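Local coordinates for Lic12234 (PDB 4TZH), which is a leucine-rich repeat protein of unknown function from the pathogen Leptospira interrogans, possibly a virulence factor, at residues P1-V4 with I5-N9. Numbering follows the deposited sequence.
Sequences PKEV and IIHKN. With ZN (zinc ion), chain D.
Glu3 reaches across the bend of the chain at Val4 and Ile5 to His7, four residues on, and forms a His-carboxylate hydrogen bond, as the 2.8 Å from His7 ND1 to Glu3 OE2 and the N-H...O angle of 153° show. The oxygen lies nearly in the imidazole plane, at the ring edge, whereas ND1 approaches from above the carboxylate plane, 49° out of it. With CG of Glu3 anti to the backbone N (chi1 -177°) and the chain extended beyond it, the carboxylate spans the bend; on the way Glu3 CG passes 3.5 Å from Ile5 O. OE2 also accepts from Ile22 N, while OE1 accepts from Gln21 N. Backbone hydrogen bonds of His7 with Ile22 and Asp24 set this N-terminal segment alongside 22-24, one of the two outermost strands of the parallel sheet, at the N-terminal end of the leucine-rich repeat solenoid. Since ND1 carries the proton, His7 NE2 is left to bind a zinc ion at 2.1 Å; water 2, also at 2.1 Å, and one atom from elsewhere in the structure are further ligands. This places Glu3 in the second shell of the metal, where its bond to ND1 would restrain rotation of the ring. At Val4 the bend is bridged by water 1, which donates to Val4 O at 2.7 Å and accepts from Ile6 N at 3.1 Å. The aliphatic contact here is loose, Val4 CG2 lying 4.3 Å from Ile5 CG1 on the exposed surface.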
loop_
_atom_site.group_PDB
_atom_site.type_symbol
_atom_site.label_atom_id
_atom_site.label_comp_id
_atom_site.label_asym_id
_atom_site.label_seq_id
_atom_site.Cartn_x
_atom_site.Cartn_y
_atom_site.Cartn_z
ATOM N N PRO A 1 -6.988 22.781 8.607
ATOM C CA PRO A 1 -7.430 23.245 7.287
ATOM C C PRO A 1 -7.129 22.245 6.173
ATOM O O PRO A 1 -5.971 21.921 5.906
ATOM C CB PRO A 1 -6.692 24.581 7.116
ATOM C CG PRO A 1 -6.250 24.989 8.525
ATOM C CD PRO A 1 -6.680 23.917 9.493
ATOM N N LYS A 2 -8.184 21.734 5.542
ATOM C CA LYS A 2 -8.043 20.764 4.465
ATOM C C LYS A 2 -8.011 21.460 3.106
ATOM O O LYS A 2 -8.574 22.545 2.915
ATOM C CB LYS A 2 -9.141 19.675 4.522
ATOM C CG LYS A 2 -9.162 18.820 5.802
ATOM C CD LYS A 2 -7.975 17.866 5.924
ATOM C CE LYS A 2 -8.048 17.028 7.177
ATOM N NZ LYS A 2 -6.954 16.022 7.222
ATOM N N GLU A 3 -7.330 20.818 2.162
ATOM C CA GLU A 3 -7.215 21.300 0.809
ATOM C C GLU A 3 -8.366 20.710 -0.021
ATOM O O GLU A 3 -8.532 19.484 -0.080
ATOM C CB GLU A 3 -5.842 20.836 0.277
ATOM C CG GLU A 3 -5.494 21.311 -1.124
ATOM C CD GLU A 3 -4.031 21.083 -1.429
ATOM O OE1 GLU A 3 -3.164 21.727 -0.790
ATOM O OE2 GLU A 3 -3.761 20.279 -2.340
ATOM N N VAL A 4 -9.163 21.595 -0.635
ATOM C CA VAL A 4 -10.315 21.221 -1.474
ATOM C C VAL A 4 -10.045 21.417 -2.968
ATOM O O VAL A 4 -10.648 20.707 -3.780
ATOM C CB VAL A 4 -11.637 21.879 -1.023
ATOM C CG1 VAL A 4 -11.996 21.427 0.389
ATOM C CG2 VAL A 4 -11.561 23.406 -1.106
ATOM N N ILE A 5 -9.140 22.357 -3.333
ATOM C CA ILE A 5 -8.694 22.562 -4.707
ATOM C C ILE A 5 -7.330 21.938 -4.735
ATOM O O ILE A 5 -6.341 22.541 -4.272
ATOM C CB ILE A 5 -8.640 24.043 -5.131
ATOM C CG1 ILE A 5 -9.942 24.762 -4.830
ATOM C CG2 ILE A 5 -8.207 24.157 -6.600
ATOM C CD1 ILE A 5 -11.101 24.199 -5.336
ATOM N N ILE A 6 -7.259 20.703 -5.213
ATOM C CA ILE A 6 -6.014 19.956 -5.125
ATOM C C ILE A 6 -5.009 20.339 -6.189
ATOM O O ILE A 6 -5.338 21.050 -7.139
ATOM C CB ILE A 6 -6.249 18.462 -5.068
ATOM C CG1 ILE A 6 -6.745 17.923 -6.403
ATOM C CG2 ILE A 6 -7.231 18.122 -3.907
ATOM C CD1 ILE A 6 -6.582 16.423 -6.479
ATOM N N HIS A 7 -3.779 19.929 -5.988
ATOM C CA HIS A 7 -2.713 20.253 -6.930
ATOM C C HIS A 7 -2.604 19.143 -7.957
ATOM O O HIS A 7 -2.526 17.968 -7.579
ATOM C CB HIS A 7 -1.411 20.445 -6.149
ATOM C CG HIS A 7 -1.425 21.673 -5.332
ATOM N ND1 HIS A 7 -2.046 21.736 -4.085
ATOM C CD2 HIS A 7 -0.959 22.881 -5.656
ATOM C CE1 HIS A 7 -1.931 23.005 -3.709
ATOM N NE2 HIS A 7 -1.311 23.738 -4.628
ATOM N N LYS A 8 -2.540 19.482 -9.246
ATOM C CA LYS A 8 -2.490 18.466 -10.297
ATOM C C LYS A 8 -1.254 18.598 -11.161
ATOM O O LYS A 8 -1.114 17.858 -12.143
ATOM C CB LYS A 8 -3.760 18.566 -11.163
ATOM C CG LYS A 8 -5.035 18.181 -10.411
ATOM C CD LYS A 8 -6.249 18.348 -11.306
ATOM C CE LYS A 8 -7.249 17.236 -11.167
ATOM N NZ LYS A 8 -8.059 17.079 -12.408
ATOM N N ASN A 9 -0.365 19.557 -10.810
ATOM C CA ASN A 9 0.830 19.791 -11.602
ATOM C C ASN A 9 2.036 19.933 -10.699
ATOM O O ASN A 9 2.038 20.807 -9.831
ATOM C CB ASN A 9 0.630 20.997 -12.474
ATOM C CG ASN A 9 1.836 21.299 -13.325
ATOM O OD1 ASN A 9 2.786 21.944 -12.898
ATOM N ND2 ASN A 9 1.805 20.855 -14.555
HETATM ZN ZN ZN D . -1.189 25.787 -4.911
HETATM O O HOH W 1 -9.968 19.589 -6.138
HETATM O O HOH W 2 0.697 26.134 -5.667
#